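Local coordinates for putative hemoglobin-like oxygen-binding protein (Pseudoalteromonas haloplanktis, PDB 4UUR) that probably binds and carries oxygen at a heme iron, as a group II truncated hemoglobin of a cold-adapted Antarctic marine bacterium, at residues A[39-44]-A[67-72]. Numbering follows the deposited sequence.
Sequences NRFYDI and QVFFEF. With HEM (protoporphyrin IX containing Fe), chain C.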
loop_
_atom_site.group_PDB
_atom_site.type_symbol
_atom_site.label_atom_id
_atom_site.label_comp_id
_atom_site.label_asym_id
_atom_site.label_seq_id
_atom_site.Cartn_x
_atom_site.Cartn_y
_atom_site.Cartn_z
ATOM N N ASN A 39 5.006 -6.351 -2.961
ATOM C CA ASN A 39 4.981 -7.759 -2.775
ATOM C C ASN A 39 5.100 -8.195 -1.361
ATOM O O ASN A 39 4.437 -9.129 -1.000
ATOM C CB ASN A 39 5.993 -8.482 -3.658
ATOM C CG ASN A 39 5.492 -8.613 -5.077
ATOM O OD1 ASN A 39 4.411 -9.124 -5.332
ATOM N ND2 ASN A 39 6.223 -8.070 -5.984
ATOM N N ARG A 40 5.960 -7.565 -0.590
ATOM C CA ARG A 40 6.117 -7.859 0.838
ATOM C C ARG A 40 4.812 -7.579 1.597
ATOM O O ARG A 40 4.421 -8.349 2.472
ATOM C CB ARG A 40 7.183 -6.958 1.412
ATOM C CG ARG A 40 7.365 -7.029 2.937
ATOM C CD ARG A 40 8.182 -8.217 3.367
ATOM N NE ARG A 40 9.577 -7.990 3.028
ATOM C CZ ARG A 40 10.565 -8.846 3.264
ATOM N NH1 ARG A 40 10.365 -10.033 3.826
ATOM N NH2 ARG A 40 11.781 -8.498 2.949
ATOM N N PHE A 41 4.157 -6.472 1.255
ATOM C CA PHE A 41 2.874 -6.077 1.844
ATOM C C PHE A 41 1.848 -7.207 1.747
ATOM O O PHE A 41 1.272 -7.605 2.747
ATOM C CB PHE A 41 2.335 -4.803 1.139
ATOM C CG PHE A 41 1.004 -4.335 1.656
ATOM C CD1 PHE A 41 0.862 -3.869 2.951
ATOM C CD2 PHE A 41 -0.112 -4.405 0.873
ATOM C CE1 PHE A 41 -0.365 -3.472 3.431
ATOM C CE2 PHE A 41 -1.331 -3.978 1.336
ATOM C CZ PHE A 41 -1.454 -3.493 2.610
ATOM N N TYR A 42 1.639 -7.725 0.540
ATOM C CA TYR A 42 0.663 -8.787 0.318
ATOM C C TYR A 42 1.170 -10.114 0.860
ATOM O O TYR A 42 0.391 -10.953 1.308
ATOM C CB TYR A 42 0.345 -8.862 -1.197
ATOM C CG TYR A 42 -0.516 -7.668 -1.641
ATOM C CD1 TYR A 42 -1.791 -7.485 -1.113
ATOM C CD2 TYR A 42 -0.044 -6.728 -2.519
ATOM C CE1 TYR A 42 -2.568 -6.374 -1.437
ATOM C CE2 TYR A 42 -0.820 -5.633 -2.901
ATOM C CZ TYR A 42 -2.097 -5.452 -2.346
ATOM O OH TYR A 42 -2.894 -4.365 -2.674
ATOM N N ASP A 43 2.477 -10.316 0.833
ATOM C CA ASP A 43 3.039 -11.537 1.373
ATOM C C ASP A 43 2.709 -11.701 2.841
ATOM O O ASP A 43 2.359 -12.793 3.297
ATOM C CB ASP A 43 4.536 -11.530 1.151
ATOM C CG ASP A 43 4.920 -12.054 -0.251
ATOM O OD1 ASP A 43 4.024 -12.502 -1.013
ATOM O OD2 ASP A 43 6.121 -12.045 -0.549
ATOM N N ILE A 44 2.780 -10.587 3.561
ATOM C CA ILE A 44 2.506 -10.536 4.983
ATOM C C ILE A 44 1.002 -10.580 5.231
ATOM O O ILE A 44 0.544 -11.308 6.128
ATOM C CB ILE A 44 3.096 -9.265 5.593
ATOM C CG1 ILE A 44 4.621 -9.403 5.667
ATOM C CG2 ILE A 44 2.478 -8.948 6.949
ATOM C CD1 ILE A 44 5.331 -8.102 5.936
ATOM N N GLN A 67 0.389 -6.305 -8.877
ATOM C CA GLN A 67 0.867 -5.515 -10.009
ATOM C C GLN A 67 0.272 -4.106 -9.974
ATOM O O GLN A 67 0.978 -3.110 -10.080
ATOM C CB GLN A 67 0.510 -6.232 -11.312
ATOM C CG GLN A 67 0.754 -5.470 -12.620
ATOM C CD GLN A 67 2.199 -5.050 -12.812
ATOM O OE1 GLN A 67 3.142 -5.837 -12.602
ATOM N NE2 GLN A 67 2.390 -3.797 -13.205
ATOM N N VAL A 68 -1.033 -4.010 -9.781
ATOM C CA VAL A 68 -1.689 -2.697 -9.719
ATOM C C VAL A 68 -1.153 -1.853 -8.585
ATOM O O VAL A 68 -0.834 -0.695 -8.786
ATOM C CB VAL A 68 -3.215 -2.831 -9.595
ATOM C CG1 VAL A 68 -3.869 -1.495 -9.276
ATOM C CG2 VAL A 68 -3.779 -3.357 -10.903
ATOM N N PHE A 69 -1.064 -2.415 -7.375
ATOM C CA PHE A 69 -0.543 -1.656 -6.229
ATOM C C PHE A 69 0.872 -1.176 -6.526
ATOM O O PHE A 69 1.208 -0.064 -6.179
ATOM C CB PHE A 69 -0.530 -2.508 -4.964
ATOM C CG PHE A 69 -0.211 -1.744 -3.708
ATOM C CD1 PHE A 69 -0.930 -0.629 -3.348
ATOM C CD2 PHE A 69 0.750 -2.180 -2.855
ATOM C CE1 PHE A 69 -0.647 0.086 -2.194
ATOM C CE2 PHE A 69 1.007 -1.545 -1.672
ATOM C CZ PHE A 69 0.315 -0.396 -1.338
ATOM N N PHE A 70 1.696 -2.011 -7.147
ATOM C CA PHE A 70 3.047 -1.596 -7.560
ATOM C C PHE A 70 2.999 -0.372 -8.485
ATOM O O PHE A 70 3.663 0.653 -8.220
ATOM C CB PHE A 70 3.769 -2.734 -8.275
ATOM C CG PHE A 70 4.864 -2.280 -9.195
ATOM C CD1 PHE A 70 6.025 -1.697 -8.690
ATOM C CD2 PHE A 70 4.754 -2.461 -10.574
ATOM C CE1 PHE A 70 7.043 -1.283 -9.542
ATOM C CE2 PHE A 70 5.763 -2.045 -11.435
ATOM C CZ PHE A 70 6.904 -1.444 -10.919
ATOM N N GLU A 71 2.205 -0.493 -9.558
ATOM C CA GLU A 71 1.967 0.596 -10.490
ATOM C C GLU A 71 1.612 1.831 -9.737
ATOM O O GLU A 71 2.104 2.903 -10.059
ATOM C CB GLU A 71 0.839 0.252 -11.474
ATOM C CG GLU A 71 1.278 -0.632 -12.625
ATOM C CD GLU A 71 0.155 -1.487 -13.212
ATOM O OE1 GLU A 71 -1.066 -1.167 -13.149
ATOM O OE2 GLU A 71 0.508 -2.539 -13.740
ATOM N N PHE A 72 0.785 1.700 -8.700
ATOM C CA PHE A 72 0.414 2.896 -7.917
ATOM C C PHE A 72 1.589 3.470 -7.179
ATOM O O PHE A 72 1.822 4.690 -7.234
ATOM C CB PHE A 72 -0.717 2.633 -6.950
ATOM C CG PHE A 72 -0.921 3.726 -5.956
ATOM C CD1 PHE A 72 -1.611 4.887 -6.302
ATOM C CD2 PHE A 72 -0.435 3.587 -4.645
ATOM C CE1 PHE A 72 -1.807 5.893 -5.355
ATOM C CE2 PHE A 72 -0.632 4.563 -3.706
ATOM C CZ PHE A 72 -1.319 5.722 -4.055
HETATM C CHA HEM C . -7.662 -1.812 -3.995
HETATM C CHB HEM C . -8.786 -2.652 0.668
HETATM C CHC HEM C . -6.192 1.280 1.851
HETATM C CHD HEM C . -4.404 1.391 -2.576
HETATM C C1A HEM C . -8.210 -2.356 -2.848
HETATM C C2A HEM C . -9.050 -3.471 -2.815
HETATM C C3A HEM C . -9.341 -3.714 -1.506
HETATM C C4A HEM C . -8.702 -2.740 -0.705
HETATM C CMA HEM C . -10.225 -4.835 -0.973
HETATM C CAA HEM C . -9.568 -4.281 -3.987
HETATM C CBA HEM C . -8.450 -4.847 -4.861
HETATM C CGA HEM C . -8.757 -6.174 -5.525
HETATM O O1A HEM C . -8.912 -7.260 -4.928
HETATM O O2A HEM C . -8.800 -6.173 -6.766
HETATM C C1B HEM C . -8.194 -1.605 1.393
HETATM C C2B HEM C . -8.453 -1.325 2.769
HETATM C C3B HEM C . -7.730 -0.208 3.101
HETATM C C4B HEM C . -7.075 0.204 1.862
HETATM C CMB HEM C . -9.326 -2.199 3.652
HETATM C CAB HEM C . -7.526 0.648 4.312
HETATM C CBB HEM C . -8.255 0.518 5.371
HETATM C C1C HEM C . -5.380 1.624 0.777
HETATM C C2C HEM C . -4.337 2.565 0.778
HETATM C C3C HEM C . -3.855 2.601 -0.508
HETATM C C4C HEM C . -4.582 1.645 -1.257
HETATM C CMC HEM C . -3.915 3.395 1.983
HETATM C CAC HEM C . -2.738 3.373 -1.096
HETATM C CBC HEM C . -1.891 4.077 -0.353
HETATM C C1D HEM C . -5.214 0.551 -3.274
HETATM C C2D HEM C . -5.105 0.460 -4.728
HETATM C C3D HEM C . -6.002 -0.423 -5.110
HETATM C C4D HEM C . -6.672 -0.862 -3.896
HETATM C CMD HEM C . -4.195 1.204 -5.665
HETATM C CAD HEM C . -6.318 -0.827 -6.540
HETATM C CBD HEM C . -7.515 0.039 -6.944
HETATM C CGD HEM C . -7.958 -0.130 -8.402
HETATM O O1D HEM C . -7.492 -1.013 -9.139
HETATM O O2D HEM C . -8.816 0.615 -8.916
HETATM N NA HEM C . -7.971 -1.947 -1.531
HETATM N NB HEM C . -7.379 -0.676 0.932
HETATM N NC HEM C . -5.479 1.071 -0.439
HETATM N ND HEM C . -6.116 -0.284 -2.809
HETATM FE FE HEM C . -6.724 -0.462 -1.037
HETATM O O HOH W 1 -5.156 -1.963 -0.724
#
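Helices 31-45 and 63-76 are held well apart where Phe41 and Tyr42 meet Phe69: the CA of Phe69 lies 9.8 Å from the CA of Tyr42 and equally far from that of Phe41, so three aromatic side chains bridge the gap. Phe69 reaches two adjacent rings of helix 31-45. Tyr42 turns the edge of its ring toward the Phe69 face in an offset edge-to-face pair, planes at 78°. Its CE2 comes to 3.8 Å from Phe69 CB, and that methylene lies at the tyrosine edge, near the ring plane. The hydroxyl touches here too, with Tyr42 OH 3.8 Å from Phe69 CB, a van der Waals approach to carbon. Phe41 meets the far end of the same ring obliquely, CD2 to Phe69 CE2 at 4.0 Å, with the planes at 37°. Within its own helix Phe41 also points an edge at Tyr42, its CD2 3.8 Å above the centre of the tyrosine ring. In the two-on-two globin fold these helices correspond to B and E, and the cluster borders the distal heme pocket, where a water binds the iron at 2.2 Å on the side opposite His96. The Phe69 side chain runs out with CG anti to its backbone nitrogen, chi1 -171°, which carries the ring between helix 31-45 and the porphyrin; Phe69 CE1 is 4.0 Å from heme CHD. Replacing Phe69 with an alanine would probably open a gap between the helices and the heme, leaving the Tyr42 edge without its aromatic face and Phe41 freer to shift. One turn on, Phe72 CE2 packs 3.6 Å from heme CAC, while helix 103-120 backs the cluster through Cys112 and Thr116 against Phe41 and Met113 against Phe69.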